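Local coordinates for protein probable glucarate dehydratase (Mycobacterium smegmatis str. MC2 155, PDB 3VDG) that probably catalyses the metal-dependent dehydration of D-glucarate, as a member of the enolase superfamily, at residues D42-L46 and F174-H180; N47-Q53 and R425-M431; V155-G160 and L323-R327; A353-H357 and V395-L401. One frame throughout, in Å; residues are numbered along the deposited sequence.

Interaction 1 (D42-L46 and F174-H180); sequences DPPLL and FYKWAAH
An inverse gamma turn centred on Pro44, in the loop that leaves strand 30-41, is wedged between Trp177 and His180 of the loop that follows barrel strand 166-174. The Pro44 ring does the wedging: CB lies over the centre of one His180 face, 3.9 Å from the ring centroid, as a CH-pi contact, while CG rests 3.8 Å from Trp177 CB. The imidazole crosses the proline obliquely, and its edge reaches the Asp42-Pro43 peptide, where His180 NE2 donates to Asp42 O at 2.8 Å (N-H...O 153°). Its other nitrogen, ND1, bonds Tyr430 OH, so both ends fix the ring's rotation. At the far end Leu46 N donates to Tyr175 O (2.9 Å, 160°), and a water joins Leu46 O to Tyr175 N, prolonging the backbone pairing; between these ends Trp177 N gives Pro44 O a weak bond. Leu45 crosses Phe174 at about a right angle, its CD1 standing 3.9 Å from the ring centroid above one face. With CG beside its own backbone N (chi1 -71°), Leu46 lays CD2 over one face of the Trp177 indole, toward the rim, 4.0 Å from Trp177 NE1. Lys176 passes along Pro43 and bends at chi3 and chi4, so that NZ reaches Trp177 O at 2.8 Å; the same amine forms a salt bridge with Asp186. Val51 of strand 50-51 and Met431 of helix 427-434 pack against Leu46 and Trp177, whereas Tyr175 leans on helix 194-208 and Phe174 stacks with Tyr172 of strand 166-174.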
loop_
_atom_site.group_PDB
_atom_site.type_symbol
_atom_site.label_atom_id
_atom_site.label_comp_id
_atom_site.label_asym_id
_atom_site.label_seq_id
_atom_site.Cartn_x
_atom_site.Cartn_y
_atom_site.Cartn_z
ATOM N N ASP A 42 21.521 16.023 23.963
ATOM C CA ASP A 42 21.969 14.780 23.314
ATOM C C ASP A 42 23.428 14.597 23.727
ATOM O O ASP A 42 24.189 15.572 23.725
ATOM C CB ASP A 42 21.913 14.968 21.794
ATOM C CG ASP A 42 21.858 13.637 21.019
ATOM O OD1 ASP A 42 21.549 12.579 21.621
ATOM O OD2 ASP A 42 22.096 13.664 19.788
ATOM N N PRO A 43 23.826 13.369 24.087
ATOM C CA PRO A 43 25.217 13.119 24.463
ATOM C C PRO A 43 26.150 13.081 23.243
ATOM O O PRO A 43 25.677 13.051 22.107
ATOM C CB PRO A 43 25.166 11.719 25.101
ATOM C CG PRO A 43 23.709 11.393 25.273
ATOM C CD PRO A 43 23.002 12.156 24.202
ATOM N N PRO A 44 27.475 13.079 23.479
ATOM C CA PRO A 44 28.421 13.103 22.364
ATOM C C PRO A 44 28.559 11.734 21.717
ATOM O O PRO A 44 29.615 11.110 21.811
ATOM C CB PRO A 44 29.733 13.515 23.038
ATOM C CG PRO A 44 29.632 12.939 24.417
ATOM C CD PRO A 44 28.160 13.041 24.793
ATOM N N LEU A 45 27.492 11.276 21.057
ATOM C CA LEU A 45 27.451 9.969 20.399
ATOM C C LEU A 45 28.245 10.019 19.093
ATOM O O LEU A 45 28.087 10.933 18.289
ATOM C CB LEU A 45 25.990 9.583 20.099
ATOM C CG LEU A 45 25.018 9.528 21.288
ATOM C CD1 LEU A 45 23.617 9.111 20.827
ATOM C CD2 LEU A 45 25.533 8.555 22.347
ATOM N N LEU A 46 29.089 9.019 18.878
ATOM C CA LEU A 46 29.997 9.025 17.732
ATOM C C LEU A 46 29.404 8.237 16.580
ATOM O O LEU A 46 28.715 7.232 16.797
ATOM C CB LEU A 46 31.326 8.367 18.141
ATOM C CG LEU A 46 32.184 9.204 19.098
ATOM C CD1 LEU A 46 33.308 8.353 19.688
ATOM C CD2 LEU A 46 32.745 10.441 18.383
ATOM N N PHE A 174 26.110 3.181 21.071
ATOM C CA PHE A 174 27.049 4.044 20.359
ATOM C C PHE A 174 28.369 4.100 21.132
ATOM O O PHE A 174 28.385 4.181 22.355
ATOM C CB PHE A 174 26.540 5.484 20.346
ATOM C CG PHE A 174 25.408 5.742 19.382
ATOM C CD1 PHE A 174 24.095 5.432 19.731
ATOM C CD2 PHE A 174 25.652 6.350 18.162
ATOM C CE1 PHE A 174 23.051 5.702 18.864
ATOM C CE2 PHE A 174 24.609 6.631 17.282
ATOM C CZ PHE A 174 23.302 6.302 17.642
ATOM N N TYR A 175 29.477 4.083 20.414
ATOM C CA TYR A 175 30.717 4.605 20.993
ATOM C C TYR A 175 30.449 6.075 21.313
ATOM O O TYR A 175 29.760 6.761 20.540
ATOM C CB TYR A 175 31.839 4.478 19.954
ATOM C CG TYR A 175 32.175 3.033 19.646
ATOM C CD1 TYR A 175 32.861 2.248 20.570
ATOM C CD2 TYR A 175 31.765 2.441 18.461
ATOM C CE1 TYR A 175 33.170 0.918 20.298
ATOM C CE2 TYR A 175 32.069 1.121 18.173
ATOM C CZ TYR A 175 32.776 0.365 19.098
ATOM O OH TYR A 175 33.093 -0.946 18.815
ATOM N N LYS A 176 30.960 6.569 22.442
ATOM C CA LYS A 176 30.722 7.957 22.825
ATOM C C LYS A 176 31.845 8.476 23.726
ATOM O O LYS A 176 32.437 7.711 24.493
ATOM C CB LYS A 176 29.365 8.108 23.563
ATOM C CG LYS A 176 29.286 7.360 24.891
ATOM C CD LYS A 176 27.902 7.422 25.554
ATOM C CE LYS A 176 27.526 8.828 25.982
ATOM N NZ LYS A 176 28.508 9.412 26.947
ATOM N N TRP A 177 32.118 9.770 23.645
ATOM C CA TRP A 177 32.952 10.427 24.651
ATOM C C TRP A 177 32.213 10.513 25.949
ATOM O O TRP A 177 31.010 10.286 25.989
ATOM C CB TRP A 177 33.275 11.840 24.233
ATOM C CG TRP A 177 34.015 11.982 22.929
ATOM C CD1 TRP A 177 34.865 11.062 22.310
ATOM C CD2 TRP A 177 34.012 13.150 22.058
ATOM N NE1 TRP A 177 35.357 11.578 21.137
ATOM C CE2 TRP A 177 34.884 12.832 20.934
ATOM C CE3 TRP A 177 33.380 14.384 22.091
ATOM C CZ2 TRP A 177 35.095 13.721 19.902
ATOM C CZ3 TRP A 177 33.604 15.276 21.042
ATOM C CH2 TRP A 177 34.443 14.947 19.972
ATOM N N ALA A 178 32.916 10.866 27.024
ATOM C CA ALA A 178 32.301 10.963 28.339
ATOM C C ALA A 178 31.417 12.200 28.427
ATOM O O ALA A 178 30.428 12.217 29.158
ATOM C CB ALA A 178 33.378 11.014 29.425
ATOM N N ALA A 179 31.783 13.238 27.687
ATOM C CA ALA A 179 31.148 14.537 27.838
ATOM C C ALA A 179 31.365 15.312 26.576
ATOM O O ALA A 179 32.310 15.047 25.856
ATOM C CB ALA A 179 31.781 15.293 29.003
ATOM N N HIS A 180 30.514 16.290 26.296
ATOM C CA HIS A 180 30.872 17.264 25.264
ATOM C C HIS A 180 31.979 18.116 25.827
ATOM O O HIS A 180 32.023 18.329 27.038
ATOM C CB HIS A 180 29.685 18.145 24.906
ATOM C CG HIS A 180 28.612 17.413 24.123
ATOM N ND1 HIS A 180 28.663 17.273 22.785
ATOM C CD2 HIS A 180 27.453 16.768 24.545
ATOM C CE1 HIS A 180 27.592 16.561 22.367
ATOM N NE2 HIS A 180 26.850 16.261 23.444
HETATM O O HOH W 1 29.231 4.714 17.586
#

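Interaction 2 (N47-Q53 and R425-M431); sequences NTVGVHQ and RDDTGYM. With ACT (acetate ion), chain E.
Asn47 and Asp427 head a polar docking contact, in which the turn Asn47-Gly50 and the residues after it settle on the N-terminal end of helix 427-434 beside a bound acetate. Asn47 ND2 gives one N-H to Asp427 OD2 (2.8 Å, 159°), on the anti side of the carboxylate, and the other to acetate OXT (2.9 Å). Across the syn side Arg425, its chain fully extended, grips the same carboxylate side-on: NE reaches OD1 and NH2 reaches OD2. The type I turn is held inside by an Asx turn, Val49 N to Asn47 OD1, and outside by Thr428 OG1, which donates to Val49 O at 2.7 Å. Gly50 lets the strand pass close to the helix, its CA 3.6 Å from Asp427 O. Farther on, Val51 CG1 meets Tyr430 CD2 at 3.5 Å, and Gln53 slides antiparallel past Tyr430 to bring OE1 to Asp426 N (2.8 Å), the donor lying 45° out of the amide's carbonyl plane. Asp426 is the helix N-cap, its OD1 accepting from Gly429 N. His52 NE2 joins Asn47 on acetate OXT at 2.8 Å, while Asp42 holds ND1. Two N-H donors meet one oxygen, and the acetate, though probably from the crystallisation liquor, also hydrogen-bonds His372 NE2, consistent with a site for a sugar-acid carboxylate; Asp427, bonded to Asn47 and Arg425, may orient both.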
loop_
_atom_site.group_PDB
_atom_site.type_symbol
_atom_site.label_atom_id
_atom_site.label_comp_id
_atom_site.label_asym_id
_atom_site.label_seq_id
_atom_site.Cartn_x
_atom_site.Cartn_y
_atom_site.Cartn_z
ATOM N N ASN A 47 29.687 8.686 15.352
ATOM C CA ASN A 47 29.368 7.917 14.180
ATOM C C ASN A 47 30.451 8.116 13.145
ATOM O O ASN A 47 31.457 8.804 13.409
ATOM C CB ASN A 47 27.960 8.232 13.624
ATOM C CG ASN A 47 27.815 9.671 13.171
ATOM O OD1 ASN A 47 28.731 10.235 12.596
ATOM N ND2 ASN A 47 26.651 10.274 13.434
ATOM N N THR A 48 30.283 7.501 11.984
ATOM C CA THR A 48 31.382 7.486 11.020
ATOM C C THR A 48 31.650 8.877 10.421
ATOM O O THR A 48 32.716 9.103 9.842
ATOM C CB THR A 48 31.201 6.402 9.929
ATOM O OG1 THR A 48 32.476 6.097 9.349
ATOM C CG2 THR A 48 30.242 6.855 8.812
ATOM N N VAL A 49 30.714 9.820 10.576
ATOM C CA VAL A 49 30.928 11.144 9.979
ATOM C C VAL A 49 31.197 12.255 10.992
ATOM O O VAL A 49 31.373 13.418 10.614
ATOM C CB VAL A 49 29.776 11.582 9.038
ATOM C CG1 VAL A 49 29.701 10.654 7.821
ATOM C CG2 VAL A 49 28.447 11.664 9.786
ATOM N N GLY A 50 31.236 11.912 12.269
ATOM C CA GLY A 50 31.414 12.944 13.292
ATOM C C GLY A 50 30.907 12.542 14.658
ATOM O O GLY A 50 31.086 11.394 15.094
ATOM N N VAL A 51 30.292 13.502 15.348
ATOM C CA VAL A 51 29.789 13.273 16.698
ATOM C C VAL A 51 28.504 14.093 16.855
ATOM O O VAL A 51 28.385 15.165 16.268
ATOM C CB VAL A 51 30.843 13.686 17.762
ATOM C CG1 VAL A 51 31.226 15.158 17.615
ATOM C CG2 VAL A 51 30.343 13.405 19.169
ATOM N N HIS A 52 27.528 13.597 17.616
ATOM C CA HIS A 52 26.274 14.372 17.778
ATOM C C HIS A 52 26.534 15.677 18.458
ATOM O O HIS A 52 27.321 15.738 19.395
ATOM C CB HIS A 52 25.260 13.608 18.610
ATOM C CG HIS A 52 24.623 12.459 17.880
ATOM N ND1 HIS A 52 23.402 11.996 18.195
ATOM C CD2 HIS A 52 25.066 11.706 16.805
ATOM C CE1 HIS A 52 23.080 10.981 17.365
ATOM N NE2 HIS A 52 24.104 10.796 16.523
ATOM N N GLN A 53 25.846 16.725 18.012
ATOM C CA GLN A 53 25.828 18.025 18.702
ATOM C C GLN A 53 25.179 17.925 20.088
ATOM O O GLN A 53 24.453 16.970 20.362
ATOM C CB GLN A 53 25.084 19.028 17.822
ATOM C CG GLN A 53 25.944 19.542 16.675
ATOM C CD GLN A 53 25.128 20.050 15.504
ATOM O OE1 GLN A 53 24.318 19.323 14.932
ATOM N NE2 GLN A 53 25.353 21.284 15.129
ATOM N N ARG A 425 21.242 20.212 11.786
ATOM C CA ARG A 425 22.016 19.078 12.256
ATOM C C ARG A 425 23.333 19.021 11.468
ATOM O O ARG A 425 23.328 19.071 10.245
ATOM C CB ARG A 425 21.264 17.765 12.086
ATOM C CG ARG A 425 22.101 16.611 12.597
ATOM C CD ARG A 425 21.452 15.251 12.410
ATOM N NE ARG A 425 22.416 14.203 12.763
ATOM C CZ ARG A 425 22.174 12.904 12.670
ATOM N NH1 ARG A 425 20.986 12.471 12.248
ATOM N NH2 ARG A 425 23.126 12.045 13.007
ATOM N N ASP A 426 24.461 18.911 12.160
ATOM C CA ASP A 426 25.747 18.954 11.472
ATOM C C ASP A 426 26.828 18.209 12.272
ATOM O O ASP A 426 27.672 18.842 12.902
ATOM C CB ASP A 426 26.162 20.421 11.271
ATOM C CG ASP A 426 27.309 20.579 10.283
ATOM O OD1 ASP A 426 27.777 19.565 9.731
ATOM O OD2 ASP A 426 27.744 21.720 10.047
ATOM N N ASP A 427 26.794 16.877 12.242
ATOM C CA ASP A 427 27.703 16.047 13.028
ATOM C C ASP A 427 29.163 16.306 12.602
ATOM O O ASP A 427 30.077 16.336 13.430
ATOM C CB ASP A 427 27.423 14.547 12.794
ATOM C CG ASP A 427 25.987 14.124 13.160
ATOM O OD1 ASP A 427 25.151 14.967 13.554
ATOM O OD2 ASP A 427 25.688 12.920 13.028
ATOM N N THR A 428 29.361 16.484 11.299
ATOM C CA THR A 428 30.692 16.700 10.753
ATOM C C THR A 428 31.213 18.093 11.104
ATOM O O THR A 428 32.328 18.240 11.604
ATOM C CB THR A 428 30.706 16.494 9.235
ATOM O OG1 THR A 428 30.198 15.185 8.943
ATOM C CG2 THR A 428 32.138 16.628 8.693
ATOM N N GLY A 429 30.405 19.115 10.847
ATOM C CA GLY A 429 30.781 20.477 11.204
ATOM C C GLY A 429 31.068 20.615 12.693
ATOM O O GLY A 429 31.985 21.330 13.089
ATOM N N TYR A 430 30.280 19.948 13.532
ATOM C CA TYR A 430 30.515 19.999 14.969
ATOM C C TYR A 430 31.817 19.292 15.345
ATOM O O TYR A 430 32.593 19.805 16.149
ATOM C CB TYR A 430 29.341 19.410 15.757
ATOM C CG TYR A 430 29.561 19.367 17.252
ATOM C CD1 TYR A 430 29.875 20.526 17.969
ATOM C CD2 TYR A 430 29.428 18.172 17.954
ATOM C CE1 TYR A 430 30.073 20.484 19.344
ATOM C CE2 TYR A 430 29.627 18.120 19.317
ATOM C CZ TYR A 430 29.948 19.276 20.007
ATOM O OH TYR A 430 30.136 19.200 21.369
ATOM N N MET A 431 32.065 18.117 14.779
ATOM C CA MET A 431 33.367 17.483 15.000
ATOM C C MET A 431 34.500 18.446 14.554
ATOM O O MET A 431 35.470 18.620 15.278
ATOM C CB MET A 431 33.469 16.119 14.293
ATOM C CG MET A 431 34.819 15.435 14.492
ATOM S SD MET A 431 35.108 14.944 16.197
ATOM C CE MET A 431 34.433 13.272 16.150
HETATM C C ACT E . 23.086 8.509 14.262
HETATM O O ACT E . 22.136 8.772 15.046
HETATM O OXT ACT E . 24.200 9.061 14.391
HETATM C CH3 ACT E . 22.907 7.519 13.144
HETATM O O HOH W 2 24.337 16.545 15.378
#

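Interaction 3 (V155-G160 and L323-R327); sequences VSDLLG and LQRSR
Leu323 begins the contact at the start of helix 323-336: its CD1 meets Val155 CG1 at 3.7 Å, the two side chains crossing at about a right angle, while its CB sits against both methyls of Leu159, 4.1 Å from CD1. One residue on, Gln324 sends its aliphatic CG 4.1 Å from Leu159 CD2. Its amide serves other partners: NE2 bonds Glu140 and Thr100, and OE1 accepts from Arg327 of the second subunit. A turn of helix after Leu323, Arg327 comes round, its chain extended from CG to NE with CG opposite the backbone N (chi1 177°), and so carries the guanidinium flat beneath the Leu159-Gly160 peptide. Leu159 O stands over the centre of that face, 3.2 Å from CZ, and Gly160 N lies nearer its rim. No hydrogen bond forms here; the peptide lies flat over the guanidinium, and the nearness of the carbonyl oxygen to the cation may be mildly favourable. Arg327 NH2 instead donates to Gln324 of the other subunit, the reciprocal of the bond above. The helix links parallel strands 312-315 and 339-342, a beta-alpha-beta crossover of the kind that builds an enolase-type barrel, here turned toward the dimer interface.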
loop_
_atom_site.group_PDB
_atom_site.type_symbol
_atom_site.label_atom_id
_atom_site.label_comp_id
_atom_site.label_asym_id
_atom_site.label_seq_id
_atom_site.Cartn_x
_atom_site.Cartn_y
_atom_site.Cartn_z
ATOM N N VAL A 155 -4.959 5.525 15.746
ATOM C CA VAL A 155 -4.377 5.609 14.401
ATOM C C VAL A 155 -4.134 4.216 13.799
ATOM O O VAL A 155 -4.296 4.013 12.593
ATOM C CB VAL A 155 -3.093 6.470 14.444
ATOM C CG1 VAL A 155 -2.218 6.240 13.223
ATOM C CG2 VAL A 155 -3.480 7.943 14.563
ATOM N N SER A 156 -3.771 3.236 14.621
ATOM C CA SER A 156 -3.576 1.871 14.087
ATOM C C SER A 156 -4.826 1.329 13.373
ATOM O O SER A 156 -4.700 0.570 12.399
ATOM C CB SER A 156 -3.116 0.902 15.184
ATOM O OG SER A 156 -4.114 0.790 16.176
ATOM N N ASP A 157 -6.025 1.741 13.812
ATOM C CA ASP A 157 -7.285 1.362 13.120
ATOM C C ASP A 157 -7.465 2.018 11.746
ATOM O O ASP A 157 -8.366 1.644 10.998
ATOM C CB ASP A 157 -8.526 1.715 13.965
ATOM C CG ASP A 157 -8.878 0.636 14.997
ATOM O OD1 ASP A 157 -8.263 -0.457 14.988
ATOM O OD2 ASP A 157 -9.800 0.876 15.815
ATOM N N LEU A 158 -6.636 3.004 11.419
ATOM C CA LEU A 158 -6.699 3.624 10.092
ATOM C C LEU A 158 -5.691 2.968 9.150
ATOM O O LEU A 158 -5.634 3.314 7.979
ATOM C CB LEU A 158 -6.428 5.134 10.175
ATOM C CG LEU A 158 -7.231 5.910 11.228
ATOM C CD1 LEU A 158 -6.736 7.346 11.369
ATOM C CD2 LEU A 158 -8.700 5.849 10.880
ATOM N N LEU A 159 -4.896 2.033 9.673
ATOM C CA LEU A 159 -3.828 1.369 8.903
ATOM C C LEU A 159 -4.074 -0.147 8.760
ATOM O O LEU A 159 -3.137 -0.926 8.543
ATOM C CB LEU A 159 -2.463 1.608 9.588
ATOM C CG LEU A 159 -2.087 3.089 9.824
ATOM C CD1 LEU A 159 -0.841 3.232 10.697
ATOM C CD2 LEU A 159 -1.891 3.811 8.498
ATOM N N GLY A 160 -5.330 -0.562 8.906
ATOM C CA GLY A 160 -5.708 -1.980 8.820
ATOM C C GLY A 160 -5.854 -2.651 10.171
ATOM O O GLY A 160 -6.129 -3.852 10.257
ATOM N N LEU A 323 2.554 7.636 7.409
ATOM C CA LEU A 323 2.241 6.271 7.838
ATOM C C LEU A 323 1.619 5.391 6.757
ATOM O O LEU A 323 1.922 4.181 6.654
ATOM C CB LEU A 323 1.360 6.297 9.094
ATOM C CG LEU A 323 1.881 7.123 10.291
ATOM C CD1 LEU A 323 0.989 6.935 11.523
ATOM C CD2 LEU A 323 3.322 6.803 10.665
ATOM N N GLN A 324 0.710 5.957 5.975
ATOM C CA GLN A 324 0.126 5.171 4.885
ATOM C C GLN A 324 1.174 4.781 3.839
ATOM O O GLN A 324 1.184 3.656 3.342
ATOM C CB GLN A 324 -1.016 5.940 4.226
ATOM C CG GLN A 324 -2.136 6.271 5.206
ATOM C CD GLN A 324 -3.050 7.352 4.644
ATOM O OE1 GLN A 324 -4.067 7.033 4.048
ATOM N NE2 GLN A 324 -2.650 8.638 4.774
ATOM N N ARG A 325 2.059 5.704 3.486
ATOM C CA ARG A 325 3.136 5.332 2.562
ATOM C C ARG A 325 4.125 4.328 3.159
ATOM O O ARG A 325 4.726 3.536 2.420
ATOM C CB ARG A 325 3.830 6.573 2.001
ATOM C CG ARG A 325 2.917 7.255 0.972
ATOM C CD ARG A 325 3.376 8.677 0.663
ATOM N NE ARG A 325 4.560 8.717 -0.186
ATOM C CZ ARG A 325 4.532 8.618 -1.519
ATOM N NH1 ARG A 325 3.392 8.474 -2.160
ATOM N NH2 ARG A 325 5.655 8.668 -2.215
ATOM N N SER A 326 4.283 4.334 4.486
ATOM C CA SER A 326 5.111 3.312 5.133
ATOM C C SER A 326 4.420 1.947 5.056
ATOM O O SER A 326 5.069 0.927 4.901
ATOM C CB SER A 326 5.415 3.670 6.590
ATOM O OG SER A 326 6.240 4.834 6.662
ATOM N N ARG A 327 3.099 1.935 5.183
ATOM C CA ARG A 327 2.330 0.714 4.988
ATOM C C ARG A 327 2.492 0.210 3.540
ATOM O O ARG A 327 2.589 -0.980 3.297
ATOM C CB ARG A 327 0.859 0.978 5.316
ATOM C CG ARG A 327 -0.032 -0.226 5.064
ATOM C CD ARG A 327 -1.512 0.112 5.263
ATOM N NE ARG A 327 -2.313 -1.111 5.364
ATOM C CZ ARG A 327 -3.639 -1.136 5.365
ATOM N NH1 ARG A 327 -4.283 -2.300 5.480
ATOM N NH2 ARG A 327 -4.314 0.012 5.258
#

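Interaction 4 (A353-H357 and V395-L401); sequences AAMVH and VPATPGL
The imidazole of His357 meets the loop Val395-Leu401 mainly through its outer edge. Leu401 O lies close to the ring plane there, and His357 NE2 donates to it at 2.8 Å with a bent N-H...O angle of 135°. Relative to the acceptor's carbonyl plane the donor stands well above, 51° out of it, and not on a lone pair. Two other neighbours approach obliquely: Val395 CG2 comes to 3.7 Å from ND1, and Pro396 O to 3.4 Å from CE1. The puckered Pro396 ring sets CD out of the imidazole plane, 3.8 Å from NE2, with CB and CG close by. A chi1 of -78° swings the histidine ring out from the helix, into the mouth of the loop, where both arms of the loop reach it. Nearer the helix axis the contact is apolar. Val356, its CG1 opposite the backbone N, pushes that methyl to 3.8 Å from Val395 CA, close beside that residue's CB. On the other arm Leu401 CG rests 3.9 Å from Ala353 CB, and its CD1 lies 3.8 Å from Ala354 CA; the small alanines let the leucine come close to the helix backbone. Leu401 N is held by Asp145, and Gly400 bonds to Val155. Val356 also packs on Val167 and Phe169 of strand 166-174, so helix 349-360 packs on both this strand and the loop that follows strand 392-394. That is the layering of an alpha/beta barrel, an outer helix laid over the strand wall in the enolase-type C-terminal domain.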
loop_
_atom_site.group_PDB
_atom_site.type_symbol
_atom_site.label_atom_id
_atom_site.label_comp_id
_atom_site.label_asym_id
_atom_site.label_seq_id
_atom_site.Cartn_x
_atom_site.Cartn_y
_atom_site.Cartn_z
ATOM N N ALA A 353 5.008 7.829 19.169
ATOM C CA ALA A 353 3.629 7.332 19.070
ATOM C C ALA A 353 3.336 6.892 17.635
ATOM O O ALA A 353 2.723 5.845 17.400
ATOM C CB ALA A 353 2.636 8.406 19.511
ATOM N N ALA A 354 3.752 7.702 16.667
ATOM C CA ALA A 354 3.465 7.375 15.276
ATOM C C ALA A 354 4.163 6.066 14.860
ATOM O O ALA A 354 3.568 5.236 14.170
ATOM C CB ALA A 354 3.872 8.534 14.378
ATOM N N MET A 355 5.417 5.896 15.281
ATOM C CA MET A 355 6.190 4.685 15.018
ATOM C C MET A 355 5.474 3.479 15.626
ATOM O O MET A 355 5.392 2.422 15.018
ATOM C CB MET A 355 7.624 4.800 15.618
ATOM C CG MET A 355 8.532 5.880 14.992
ATOM S SD MET A 355 9.934 6.372 16.055
ATOM C CE MET A 355 10.974 4.920 15.870
ATOM N N VAL A 356 4.944 3.636 16.833
ATOM C CA VAL A 356 4.309 2.514 17.507
ATOM C C VAL A 356 3.000 2.121 16.789
ATOM O O VAL A 356 2.763 0.955 16.540
ATOM C CB VAL A 356 4.060 2.816 19.004
ATOM C CG1 VAL A 356 3.119 1.774 19.608
ATOM C CG2 VAL A 356 5.391 2.884 19.757
ATOM N N HIS A 357 2.167 3.089 16.421
ATOM C CA HIS A 357 0.930 2.743 15.699
ATOM C C HIS A 357 1.220 2.075 14.374
ATOM O O HIS A 357 0.558 1.105 13.997
ATOM C CB HIS A 357 0.039 3.966 15.482
ATOM C CG HIS A 357 -0.751 4.370 16.703
ATOM N ND1 HIS A 357 -1.867 3.715 17.099
ATOM C CD2 HIS A 357 -0.564 5.414 17.609
ATOM C CE1 HIS A 357 -2.356 4.300 18.216
ATOM N NE2 HIS A 357 -1.564 5.346 18.520
ATOM N N VAL A 395 0.689 -0.489 22.277
ATOM C CA VAL A 395 0.063 0.444 21.333
ATOM C C VAL A 395 -1.090 1.155 22.063
ATOM O O VAL A 395 -1.887 0.493 22.712
ATOM C CB VAL A 395 -0.375 -0.261 20.022
ATOM C CG1 VAL A 395 -1.401 -1.348 20.274
ATOM C CG2 VAL A 395 -0.912 0.747 19.014
ATOM N N PRO A 396 -1.140 2.502 22.012
ATOM C CA PRO A 396 -2.255 3.199 22.671
ATOM C C PRO A 396 -3.593 2.790 22.044
ATOM O O PRO A 396 -3.673 2.605 20.824
ATOM C CB PRO A 396 -1.973 4.682 22.376
ATOM C CG PRO A 396 -0.484 4.749 22.168
ATOM C CD PRO A 396 -0.128 3.444 21.484
ATOM N N ALA A 397 -4.631 2.656 22.868
ATOM C CA ALA A 397 -5.953 2.214 22.393
ATOM C C ALA A 397 -6.912 3.398 22.291
ATOM O O ALA A 397 -8.041 3.259 21.811
ATOM C CB ALA A 397 -6.524 1.141 23.340
ATOM N N THR A 398 -6.453 4.570 22.720
ATOM C CA THR A 398 -7.279 5.769 22.721
ATOM C C THR A 398 -7.435 6.318 21.291
ATOM O O THR A 398 -6.694 5.923 20.400
ATOM C CB THR A 398 -6.624 6.857 23.596
ATOM O OG1 THR A 398 -5.258 7.006 23.190
ATOM C CG2 THR A 398 -6.629 6.445 25.065
ATOM N N PRO A 399 -8.381 7.257 21.082
ATOM C CA PRO A 399 -8.558 7.907 19.775
ATOM C C PRO A 399 -7.325 8.691 19.356
ATOM O O PRO A 399 -6.668 9.312 20.182
ATOM C CB PRO A 399 -9.713 8.889 20.017
ATOM C CG PRO A 399 -10.504 8.258 21.128
ATOM C CD PRO A 399 -9.442 7.633 22.029
ATOM N N GLY A 400 -7.027 8.677 18.065
ATOM C CA GLY A 400 -5.902 9.467 17.534
ATOM C C GLY A 400 -4.541 8.841 17.780
ATOM O O GLY A 400 -4.405 7.607 17.927
ATOM N N LEU A 401 -3.517 9.695 17.817
ATOM C CA LEU A 401 -2.138 9.236 18.018
ATOM C C LEU A 401 -1.947 8.737 19.444
ATOM O O LEU A 401 -1.149 7.841 19.708
ATOM C CB LEU A 401 -1.167 10.377 17.693
ATOM C CG LEU A 401 0.199 10.157 17.050
ATOM C CD1 LEU A 401 0.147 9.180 15.879
ATOM C CD2 LEU A 401 0.728 11.515 16.603
#

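Overall arrangement
From the N terminus, the loop after strand 30-41 supplies 42-46 and the strand hairpin 46-51 supplies most of 47-53, the first halves of interactions 1 and 2, which touch through Asp42 and His52. Segment 155-160 opens interaction 3 before 174-180 closes interaction 1, so these two cross. Segment 323-327 then closes interaction 3, and interaction 4 (353-357 with 395-401) follows it in series. Interaction 2 closes last, at 425-431, crossing interaction 1 and enclosing interactions 3 and 4. Interactions 1 and 2 tie the N-terminal loop to the first barrel strand's exit and the C-terminal helix; interactions 3 and 4, touching through Val155 and Gly400, tie helices 323-336 and 349-360 to loops, with centres 31 to 35 Å away.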